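Local coordinates for uncharacterized protein (Candida albicans, PDB 5K04), which probably serves as the non-catalytic, helical-repeat auxiliary subunit of the NatB N-terminal acetyltransferase complex, holding the NAT3 subunit, at residues Gln441-Leu449 with Asp548-Trp556; Tyr637-Thr646 with Tyr687-Phe698. All coordinates share one frame; numbering follows the deposited sequence.

Interaction 1 (Gln441-Leu449 with Asp548-Trp556); sequences QHETLNYYL and DNRDFKSEW
Thr444 and Arg550 bring their CA atoms within 4.1 Å where the end of a short helix meets a loop, and one backbone bond joins the two segments, from Asp551 N to Thr444 O at 2.8 Å. Tyr447 carries the largest share of the contact. Its CG sits between the backbone N and the carbonyl carbon (chi1 75°), which sends the ring along the loop until its OH donates to Asp551 O at 2.5 Å, tilted from that carbonyl's plane. Phe552 CE1 lies over one face of the ring near the rim, the two planes 50° apart, while Tyr448 CD2 lies over the opposite face. The aliphatic part of Arg550 packs by CB and CG against Tyr447 CD2; its guanidinium grips Asp548 side-on and also meets Asp571. At the other end, Asn549 ND2 donates to Glu443 OE2 at 2.8 Å, meeting the carboxylate from above its plane, and a water joins the same oxygen to Asn549 N. Glu443 OE1 turns to Ser505 and Tyr469. Two further waters link the tyrosine hydroxyls with Glu555, which has Lys417 as its salt-bridge partner. Asp551 OD1 accepts from Lys553 N, an Asx turn, and also from Ser554 N, which makes it an Asx motif, while OD2 and Thr444 OG1 both bond Asn16 of the NAT3 chain. Polar bonds and packing round Tyr447 thus together hold a loop whose regular structure is a short 3-10 turn at 554-556, and the shared tie to Asn16 is consistent with the contact shaping that interface.

Interaction 2 (Tyr637-Thr646 with Tyr687-Phe698); sequences YNYLQKNLKT and YMNQLVNLVKPF
The ring of Tyr637 is covered on one face by Tyr687 CB, which stands over its centre in a CH-pi contact, 3.4 Å from the centroid and 12° off the normal, while Gln690 CG lies at the ring's edge beside the OH. In Phe698 one face is covered by CA of Val695, three residues back at the start of the type I turn, and the ring edge points at the backbone of Leu644, with CZ 3.6 Å from Leu644 C. Tyr687 directs its own ring elsewhere: CG lies between the backbone N and the carbonyl carbon (chi1 47°), which turns the ring outward and leaves CB as the main point of touch. Between these aromatic ends runs a row of aliphatic side chains. Leu691 CD2 touches Tyr637 CE1 at 3.6 Å and Leu644 CD1 at 4.0 Å, and its CD1 reaches Leu640 CD1 across nearly perpendicular side chains. Leu694 CD1 rests on the backbone of Gln641, 3.7 Å from its O. Beyond the helix end, Leu644 CD1 meets Val695 CG1 with the two side chains alongside, and Thr646 CG2 slides past Phe698 CD1 at 3.7 Å. The helices 637-643 and 687-695 run nearly parallel, their axes 10.3 Å apart at an angle of 15°. Helix 608-625 packs against Tyr637 and Tyr687, and helix 661-682 against Leu644, Val695 and Phe698, so the pair is packed against two further helices. A single water spans the seam, donating to Leu644 O and Leu694 O. The chemistry is therefore almost wholly apolar: shape and ring contacts hold the helices together, and a water bridges two backbone carbonyls across the seam.

Two ways of joining distant parts of one helical chain appear here. The centre of interaction 1 lies about 8 Å, and that of interaction 2 about 38 Å, from the centre of the chain. The first is buried and binds a loop to a helix end largely through polar groups; the second is partly buried and relies on apolar side chains. Their centres are 39 Å apart and their nearest atoms about 24 Å, so they do not touch, and along the chain the first closes before the second opens. Seven residues of interaction 1 are within reach of NAT3, whereas no other protein chain of the assembly touches 637-646 or 687-698, which pack helix on helix within this subunit.

Interaction 1 (Gln441-Leu449 with Asp548-Trp556)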
loop_
_atom_site.group_PDB
_atom_site.type_symbol
_atom_site.label_atom_id
_atom_site.label_comp_id
_atom_site.label_asym_id
_atom_site.label_seq_id
_atom_site.Cartn_x
_atom_site.Cartn_y
_atom_site.Cartn_z
ATOM N N GLN A 441 4.706 -1.689 -3.866
ATOM C CA GLN A 441 5.679 -1.080 -2.962
ATOM C C GLN A 441 5.864 0.411 -3.243
ATOM O O GLN A 441 6.205 1.167 -2.329
ATOM C CB GLN A 441 7.008 -1.817 -3.060
ATOM C CG GLN A 441 6.920 -3.299 -2.720
ATOM C CD GLN A 441 8.285 -3.952 -2.707
ATOM O OE1 GLN A 441 8.998 -3.941 -3.709
ATOM N NE2 GLN A 441 8.672 -4.492 -1.558
ATOM N N HIS A 442 5.638 0.861 -4.487
ATOM C CA HIS A 442 5.676 2.302 -4.749
ATOM C C HIS A 442 4.594 3.025 -3.960
ATOM O O HIS A 442 4.822 4.123 -3.452
ATOM C CB HIS A 442 5.513 2.604 -6.240
ATOM C CG HIS A 442 6.661 2.158 -7.086
ATOM N ND1 HIS A 442 7.954 2.574 -6.868
ATOM C CD2 HIS A 442 6.707 1.348 -8.171
ATOM C CE1 HIS A 442 8.750 2.040 -7.779
ATOM N NE2 HIS A 442 8.016 1.295 -8.585
ATOM N N GLU A 443 3.412 2.409 -3.824
ATOM C CA GLU A 443 2.341 3.066 -3.082
ATOM C C GLU A 443 2.702 3.208 -1.607
ATOM O O GLU A 443 2.309 4.191 -0.967
ATOM C CB GLU A 443 1.019 2.309 -3.276
ATOM C CG GLU A 443 -0.035 2.574 -2.212
ATOM C CD GLU A 443 -0.702 3.932 -2.334
ATOM O OE1 GLU A 443 -0.587 4.573 -3.402
ATOM O OE2 GLU A 443 -1.361 4.341 -1.355
ATOM N N THR A 444 3.504 2.279 -1.071
ATOM C CA THR A 444 3.832 2.308 0.352
ATOM C C THR A 444 5.174 2.966 0.667
ATOM O O THR A 444 5.367 3.394 1.811
ATOM C CB THR A 444 3.793 0.881 0.952
ATOM O OG1 THR A 444 4.729 0.017 0.292
ATOM C CG2 THR A 444 2.397 0.290 0.800
ATOM N N LEU A 445 6.089 3.090 -0.317
ATOM C CA LEU A 445 7.474 3.516 -0.068
ATOM C C LEU A 445 7.906 4.766 -0.833
ATOM O O LEU A 445 8.988 5.304 -0.563
ATOM C CB LEU A 445 8.437 2.361 -0.411
ATOM C CG LEU A 445 8.203 1.138 0.491
ATOM C CD1 LEU A 445 9.062 -0.049 0.065
ATOM C CD2 LEU A 445 8.441 1.510 1.981
ATOM N N ASN A 446 7.123 5.186 -1.815
ATOM C CA ASN A 446 7.212 6.418 -2.585
ATOM C C ASN A 446 7.807 7.605 -1.840
ATOM O O ASN A 446 8.661 8.333 -2.354
ATOM C CB ASN A 446 5.779 6.756 -2.967
ATOM C CG ASN A 446 5.679 7.657 -4.076
ATOM O OD1 ASN A 446 6.602 8.407 -4.351
ATOM N ND2 ASN A 446 4.528 7.635 -4.739
ATOM N N TYR A 447 7.248 7.839 -0.652
ATOM C CA TYR A 447 7.525 9.039 0.115
ATOM C C TYR A 447 8.995 9.147 0.496
ATOM O O TYR A 447 9.452 10.246 0.827
ATOM C CB TYR A 447 6.642 9.041 1.352
ATOM C CG TYR A 447 7.095 8.073 2.439
ATOM C CD1 TYR A 447 8.031 8.471 3.405
ATOM C CD2 TYR A 447 6.579 6.775 2.523
ATOM C CE1 TYR A 447 8.461 7.587 4.427
ATOM C CE2 TYR A 447 7.002 5.887 3.546
ATOM C CZ TYR A 447 7.947 6.300 4.485
ATOM O OH TYR A 447 8.354 5.440 5.477
ATOM N N TYR A 448 9.741 8.027 0.462
ATOM C CA TYR A 448 11.189 8.079 0.639
ATOM C C TYR A 448 11.864 8.926 -0.434
ATOM O O TYR A 448 12.997 9.369 -0.232
ATOM C CB TYR A 448 11.797 6.660 0.635
ATOM C CG TYR A 448 11.710 5.927 1.959
ATOM C CD1 TYR A 448 12.616 6.187 2.992
ATOM C CD2 TYR A 448 10.722 4.983 2.177
ATOM C CE1 TYR A 448 12.535 5.523 4.219
ATOM C CE2 TYR A 448 10.617 4.318 3.388
ATOM C CZ TYR A 448 11.534 4.582 4.409
ATOM O OH TYR A 448 11.420 3.916 5.596
ATOM N N LEU A 449 11.195 9.156 -1.564
ATOM C CA LEU A 449 11.722 9.965 -2.654
ATOM C C LEU A 449 11.278 11.425 -2.573
ATOM O O LEU A 449 11.550 12.199 -3.499
ATOM C CB LEU A 449 11.297 9.361 -3.989
ATOM C CG LEU A 449 11.679 7.892 -4.222
ATOM C CD1 LEU A 449 10.888 7.312 -5.395
ATOM C CD2 LEU A 449 13.196 7.756 -4.475
ATOM N N ASP A 548 -4.180 6.991 3.000
ATOM C CA ASP A 548 -2.775 6.885 3.372
ATOM C C ASP A 548 -2.459 5.417 3.625
ATOM O O ASP A 548 -2.941 4.824 4.595
ATOM C CB ASP A 548 -2.445 7.739 4.596
ATOM C CG ASP A 548 -0.924 7.814 4.885
ATOM O OD1 ASP A 548 -0.143 7.118 4.203
ATOM O OD2 ASP A 548 -0.518 8.577 5.794
ATOM N N ASN A 549 -1.636 4.856 2.752
ATOM C CA ASN A 549 -1.132 3.498 2.875
ATOM C C ASN A 549 0.390 3.463 3.003
ATOM O O ASN A 549 1.004 2.393 2.862
ATOM C CB ASN A 549 -1.590 2.675 1.670
ATOM C CG ASN A 549 -3.071 2.828 1.395
ATOM O OD1 ASN A 549 -3.904 2.576 2.268
ATOM N ND2 ASN A 549 -3.410 3.274 0.179
ATOM N N ARG A 550 1.010 4.602 3.288
ATOM C CA ARG A 550 2.459 4.653 3.399
ATOM C C ARG A 550 2.956 3.777 4.547
ATOM O O ARG A 550 2.275 3.592 5.557
ATOM C CB ARG A 550 2.904 6.104 3.573
ATOM C CG ARG A 550 2.701 6.898 2.275
ATOM C CD ARG A 550 2.942 8.364 2.502
ATOM N NE ARG A 550 2.048 8.867 3.539
ATOM C CZ ARG A 550 1.953 10.153 3.868
ATOM N NH1 ARG A 550 2.709 11.046 3.233
ATOM N NH2 ARG A 550 1.097 10.543 4.815
ATOM N N ASP A 551 4.175 3.259 4.376
ATOM C CA ASP A 551 4.830 2.326 5.298
ATOM C C ASP A 551 5.863 3.090 6.123
ATOM O O ASP A 551 6.978 3.322 5.666
ATOM C CB ASP A 551 5.477 1.202 4.497
ATOM C CG ASP A 551 6.259 0.216 5.354
ATOM O OD1 ASP A 551 6.272 0.322 6.591
ATOM O OD2 ASP A 551 6.863 -0.680 4.745
ATOM N N PHE A 552 5.476 3.484 7.339
ATOM C CA PHE A 552 6.351 4.127 8.311
ATOM C C PHE A 552 6.863 3.151 9.364
ATOM O O PHE A 552 7.345 3.580 10.416
ATOM C CB PHE A 552 5.617 5.285 9.003
ATOM C CG PHE A 552 5.141 6.354 8.056
ATOM C CD1 PHE A 552 6.048 7.110 7.334
ATOM C CD2 PHE A 552 3.791 6.597 7.884
ATOM C CE1 PHE A 552 5.617 8.097 6.463
ATOM C CE2 PHE A 552 3.352 7.572 7.007
ATOM C CZ PHE A 552 4.261 8.328 6.297
ATOM N N LYS A 553 6.770 1.857 9.100
ATOM C CA LYS A 553 7.018 0.818 10.090
ATOM C C LYS A 553 8.189 -0.097 9.762
ATOM O O LYS A 553 8.904 -0.510 10.676
ATOM C CB LYS A 553 5.751 -0.042 10.270
ATOM C CG LYS A 553 4.603 0.675 10.989
ATOM C CD LYS A 553 3.367 -0.178 10.890
ATOM C CE LYS A 553 2.215 0.404 11.682
ATOM N NZ LYS A 553 0.975 -0.415 11.475
ATOM N N SER A 554 8.396 -0.436 8.481
ATOM C CA SER A 554 9.349 -1.486 8.120
ATOM C C SER A 554 10.760 -1.183 8.607
ATOM O O SER A 554 11.495 -2.105 8.967
ATOM C CB SER A 554 9.335 -1.705 6.608
ATOM O OG SER A 554 8.064 -2.182 6.206
ATOM N N GLU A 555 11.156 0.095 8.651
ATOM C CA GLU A 555 12.498 0.416 9.130
ATOM C C GLU A 555 12.627 0.286 10.640
ATOM O O GLU A 555 13.733 0.474 11.166
ATOM C CB GLU A 555 12.901 1.826 8.668
ATOM C CG GLU A 555 12.397 2.996 9.518
ATOM C CD GLU A 555 11.028 3.495 9.097
ATOM O OE1 GLU A 555 10.213 2.654 8.670
ATOM O OE2 GLU A 555 10.760 4.722 9.200
ATOM N N TRP A 556 11.529 -0.046 11.332
ATOM C CA TRP A 556 11.487 -0.220 12.782
ATOM C C TRP A 556 11.253 -1.663 13.192
ATOM O O TRP A 556 11.073 -1.931 14.386
ATOM C CB TRP A 556 10.380 0.641 13.398
ATOM C CG TRP A 556 10.598 2.123 13.304
ATOM C CD1 TRP A 556 10.014 2.990 12.414
ATOM C CD2 TRP A 556 11.447 2.921 14.139
ATOM N NE1 TRP A 556 10.444 4.271 12.645
ATOM C CE2 TRP A 556 11.319 4.266 13.702
ATOM C CE3 TRP A 556 12.298 2.634 15.213
ATOM C CZ2 TRP A 556 12.033 5.323 14.290
ATOM C CZ3 TRP A 556 13.007 3.686 15.807
ATOM C CH2 TRP A 556 12.864 5.017 15.340
HETATM O O HOH W 1 -0.696 6.334 0.355
HETATM O O HOH W 2 9.987 6.458 7.332
HETATM O O HOH W 3 9.458 2.172 6.218
#

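Interaction 2 (Tyr637-Thr646 with Tyr687-Phe698)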
loop_
_atom_site.group_PDB
_atom_site.type_symbol
_atom_site.label_atom_id
_atom_site.label_comp_id
_atom_site.label_asym_id
_atom_site.label_seq_id
_atom_site.Cartn_x
_atom_site.Cartn_y
_atom_site.Cartn_z
ATOM N N TYR A 637 -2.368 42.290 -5.757
ATOM C CA TYR A 637 -1.124 42.443 -6.499
ATOM C C TYR A 637 -0.066 43.187 -5.692
ATOM O O TYR A 637 1.130 42.890 -5.826
ATOM C CB TYR A 637 -1.389 43.144 -7.830
ATOM C CG TYR A 637 -0.165 43.796 -8.413
ATOM C CD1 TYR A 637 0.865 43.027 -8.931
ATOM C CD2 TYR A 637 -0.028 45.183 -8.423
ATOM C CE1 TYR A 637 1.995 43.609 -9.448
ATOM C CE2 TYR A 637 1.113 45.784 -8.949
ATOM C CZ TYR A 637 2.114 44.984 -9.466
ATOM O OH TYR A 637 3.252 45.523 -10.001
ATOM N N ASN A 638 -0.487 44.153 -4.860
ATOM C CA ASN A 638 0.456 44.879 -4.011
ATOM C C ASN A 638 1.189 43.931 -3.064
ATOM O O ASN A 638 2.391 44.090 -2.823
ATOM C CB ASN A 638 -0.267 45.967 -3.206
ATOM C CG ASN A 638 -0.457 47.281 -3.986
ATOM O OD1 ASN A 638 0.146 47.509 -5.038
ATOM N ND2 ASN A 638 -1.301 48.150 -3.451
ATOM N N TYR A 639 0.481 42.929 -2.526
ATOM C CA TYR A 639 1.137 41.984 -1.630
ATOM C C TYR A 639 2.205 41.177 -2.363
ATOM O O TYR A 639 3.282 40.921 -1.813
ATOM C CB TYR A 639 0.104 41.070 -0.978
ATOM C CG TYR A 639 0.691 40.250 0.158
ATOM C CD1 TYR A 639 1.271 39.002 -0.076
ATOM C CD2 TYR A 639 0.658 40.720 1.469
ATOM C CE1 TYR A 639 1.809 38.252 0.968
ATOM C CE2 TYR A 639 1.191 39.984 2.517
ATOM C CZ TYR A 639 1.769 38.754 2.266
ATOM O OH TYR A 639 2.292 38.023 3.309
ATOM N N LEU A 640 1.929 40.776 -3.611
ATOM C CA LEU A 640 2.954 40.119 -4.426
ATOM C C LEU A 640 4.136 41.052 -4.674
ATOM O O LEU A 640 5.296 40.637 -4.604
ATOM C CB LEU A 640 2.358 39.653 -5.759
ATOM C CG LEU A 640 1.360 38.482 -5.729
ATOM C CD1 LEU A 640 0.371 38.576 -6.888
ATOM C CD2 LEU A 640 2.084 37.144 -5.795
ATOM N N GLN A 641 3.853 42.330 -4.930
ATOM C CA GLN A 641 4.912 43.285 -5.238
ATOM C C GLN A 641 5.841 43.496 -4.043
ATOM O O GLN A 641 7.064 43.574 -4.203
ATOM C CB GLN A 641 4.279 44.604 -5.690
ATOM C CG GLN A 641 5.256 45.717 -6.032
ATOM C CD GLN A 641 4.634 46.787 -6.927
ATOM O OE1 GLN A 641 3.410 46.914 -7.013
ATOM N NE2 GLN A 641 5.482 47.549 -7.607
ATOM N N LYS A 642 5.278 43.582 -2.834
ATOM C CA LYS A 642 6.088 43.855 -1.657
ATOM C C LYS A 642 6.989 42.674 -1.301
ATOM O O LYS A 642 8.071 42.872 -0.739
ATOM C CB LYS A 642 5.176 44.200 -0.479
ATOM C CG LYS A 642 5.264 45.635 0.011
ATOM C CD LYS A 642 4.600 46.647 -0.936
ATOM C CE LYS A 642 4.773 48.087 -0.423
ATOM N NZ LYS A 642 4.293 49.130 -1.386
ATOM N N ASN A 643 6.571 41.445 -1.631
ATOM C CA ASN A 643 7.205 40.242 -1.110
ATOM C C ASN A 643 7.941 39.407 -2.154
ATOM O O ASN A 643 8.663 38.479 -1.776
ATOM C CB ASN A 643 6.150 39.378 -0.407
ATOM C CG ASN A 643 5.687 39.986 0.926
ATOM O OD1 ASN A 643 6.491 40.235 1.830
ATOM N ND2 ASN A 643 4.385 40.246 1.035
ATOM N N LEU A 644 7.782 39.699 -3.448
ATOM C CA LEU A 644 8.605 39.066 -4.483
ATOM C C LEU A 644 9.952 39.791 -4.543
ATOM O O LEU A 644 10.275 40.541 -5.469
ATOM C CB LEU A 644 7.889 39.073 -5.824
ATOM C CG LEU A 644 6.823 37.993 -6.006
ATOM C CD1 LEU A 644 6.426 37.863 -7.475
ATOM C CD2 LEU A 644 7.346 36.691 -5.469
ATOM N N LYS A 645 10.724 39.574 -3.484
ATOM C CA LYS A 645 12.024 40.187 -3.261
ATOM C C LYS A 645 12.827 39.224 -2.404
ATOM O O LYS A 645 12.287 38.656 -1.449
ATOM C CB LYS A 645 11.905 41.529 -2.530
ATOM C CG LYS A 645 11.164 42.639 -3.257
ATOM C CD LYS A 645 11.177 43.894 -2.410
ATOM C CE LYS A 645 10.510 45.067 -3.120
ATOM N NZ LYS A 645 10.254 46.225 -2.187
ATOM N N THR A 646 14.116 39.059 -2.725
ATOM C CA THR A 646 14.941 38.140 -1.940
ATOM C C THR A 646 14.993 38.541 -0.472
ATOM O O THR A 646 15.020 37.672 0.406
ATOM C CB THR A 646 16.360 38.053 -2.506
ATOM O OG1 THR A 646 16.998 39.326 -2.393
ATOM C CG2 THR A 646 16.278 37.672 -3.942
ATOM N N TYR A 687 0.772 44.475 -14.552
ATOM C CA TYR A 687 1.221 44.025 -13.237
ATOM C C TYR A 687 1.873 42.641 -13.291
ATOM O O TYR A 687 2.775 42.361 -12.491
ATOM C CB TYR A 687 0.063 44.073 -12.226
ATOM C CG TYR A 687 -1.234 43.466 -12.707
ATOM C CD1 TYR A 687 -1.391 42.086 -12.766
ATOM C CD2 TYR A 687 -2.305 44.267 -13.085
ATOM C CE1 TYR A 687 -2.565 41.518 -13.205
ATOM C CE2 TYR A 687 -3.492 43.710 -13.526
ATOM C CZ TYR A 687 -3.618 42.324 -13.580
ATOM O OH TYR A 687 -4.782 41.729 -14.016
ATOM N N MET A 688 1.474 41.775 -14.234
ATOM C CA MET A 688 2.188 40.508 -14.397
ATOM C C MET A 688 3.582 40.724 -14.985
ATOM O O MET A 688 4.547 40.070 -14.565
ATOM C CB MET A 688 1.389 39.550 -15.275
ATOM C CG MET A 688 0.119 39.034 -14.625
ATOM S SD MET A 688 0.377 38.324 -13.014
ATOM C CE MET A 688 1.370 36.979 -13.550
ATOM N N ASN A 689 3.707 41.632 -15.961
ATOM C CA ASN A 689 5.027 41.951 -16.497
ATOM C C ASN A 689 5.934 42.530 -15.423
ATOM O O ASN A 689 7.154 42.343 -15.471
ATOM C CB ASN A 689 4.910 42.918 -17.667
ATOM C CG ASN A 689 4.343 42.259 -18.899
ATOM O OD1 ASN A 689 4.546 41.064 -19.125
ATOM N ND2 ASN A 689 3.611 43.031 -19.704
ATOM N N GLN A 690 5.362 43.216 -14.434
ATOM C CA GLN A 690 6.175 43.723 -13.339
ATOM C C GLN A 690 6.608 42.597 -12.404
ATOM O O GLN A 690 7.730 42.618 -11.879
ATOM C CB GLN A 690 5.410 44.813 -12.588
ATOM C CG GLN A 690 6.140 45.403 -11.390
ATOM C CD GLN A 690 7.506 45.959 -11.734
ATOM O OE1 GLN A 690 7.796 46.277 -12.889
ATOM N NE2 GLN A 690 8.356 46.083 -10.720
ATOM N N LEU A 691 5.745 41.593 -12.195
ATOM C CA LEU A 691 6.170 40.431 -11.418
ATOM C C LEU A 691 7.251 39.651 -12.156
ATOM O O LEU A 691 8.219 39.187 -11.542
ATOM C CB LEU A 691 4.983 39.523 -11.101
ATOM C CG LEU A 691 3.806 40.137 -10.347
ATOM C CD1 LEU A 691 2.750 39.067 -10.010
ATOM C CD2 LEU A 691 4.302 40.857 -9.105
ATOM N N VAL A 692 7.103 39.497 -13.479
ATOM C CA VAL A 692 8.171 38.890 -14.272
ATOM C C VAL A 692 9.461 39.679 -14.096
ATOM O O VAL A 692 10.549 39.102 -13.973
ATOM C CB VAL A 692 7.755 38.789 -15.753
ATOM C CG1 VAL A 692 8.945 38.405 -16.633
ATOM C CG2 VAL A 692 6.631 37.776 -15.917
ATOM N N ASN A 693 9.352 41.011 -14.041
ATOM C CA ASN A 693 10.532 41.846 -13.835
ATOM C C ASN A 693 11.112 41.657 -12.441
ATOM O O ASN A 693 12.336 41.622 -12.272
ATOM C CB ASN A 693 10.194 43.319 -14.068
ATOM C CG ASN A 693 10.170 43.686 -15.545
ATOM O OD1 ASN A 693 10.856 43.073 -16.375
ATOM N ND2 ASN A 693 9.373 44.700 -15.879
ATOM N N LEU A 694 10.244 41.545 -11.432
ATOM C CA LEU A 694 10.705 41.439 -10.053
ATOM C C LEU A 694 11.470 40.146 -9.803
ATOM O O LEU A 694 12.403 40.129 -8.990
ATOM C CB LEU A 694 9.520 41.532 -9.099
ATOM C CG LEU A 694 8.981 42.925 -8.794
ATOM C CD1 LEU A 694 7.852 42.843 -7.786
ATOM C CD2 LEU A 694 10.100 43.790 -8.261
ATOM N N VAL A 695 11.081 39.053 -10.473
ATOM C CA VAL A 695 11.739 37.764 -10.256
ATOM C C VAL A 695 13.058 37.644 -10.999
ATOM O O VAL A 695 13.856 36.759 -10.674
ATOM C CB VAL A 695 10.820 36.593 -10.653
ATOM C CG1 VAL A 695 9.475 36.675 -9.908
ATOM C CG2 VAL A 695 10.615 36.551 -12.153
ATOM N N LYS A 696 13.318 38.537 -11.963
ATOM C CA LYS A 696 14.544 38.501 -12.761
ATOM C C LYS A 696 15.838 38.428 -11.948
ATOM O O LYS A 696 16.711 37.620 -12.302
ATOM C CB LYS A 696 14.561 39.714 -13.705
ATOM C CG LYS A 696 14.033 39.418 -15.098
ATOM C CD LYS A 696 14.733 38.186 -15.667
ATOM C CE LYS A 696 14.229 37.814 -17.061
ATOM N NZ LYS A 696 14.898 36.577 -17.571
ATOM N N PRO A 697 16.047 39.221 -10.889
ATOM C CA PRO A 697 17.345 39.183 -10.195
ATOM C C PRO A 697 17.484 38.090 -9.143
ATOM O O PRO A 697 18.536 38.024 -8.492
ATOM C CB PRO A 697 17.419 40.571 -9.543
ATOM C CG PRO A 697 16.002 40.894 -9.242
ATOM C CD PRO A 697 15.196 40.317 -10.378
ATOM N N PHE A 698 16.465 37.241 -8.960
ATOM C CA PHE A 698 16.504 36.234 -7.899
ATOM C C PHE A 698 17.731 35.342 -8.030
ATOM O O PHE A 698 18.428 35.071 -7.043
ATOM C CB PHE A 698 15.230 35.375 -7.926
ATOM C CG PHE A 698 14.012 36.060 -7.360
ATOM C CD1 PHE A 698 14.071 37.365 -6.896
ATOM C CD2 PHE A 698 12.807 35.396 -7.290
ATOM C CE1 PHE A 698 12.948 37.976 -6.369
ATOM C CE2 PHE A 698 11.688 35.999 -6.767
ATOM C CZ PHE A 698 11.761 37.287 -6.306
HETATM O O HOH W 4 12.718 41.640 -6.726
#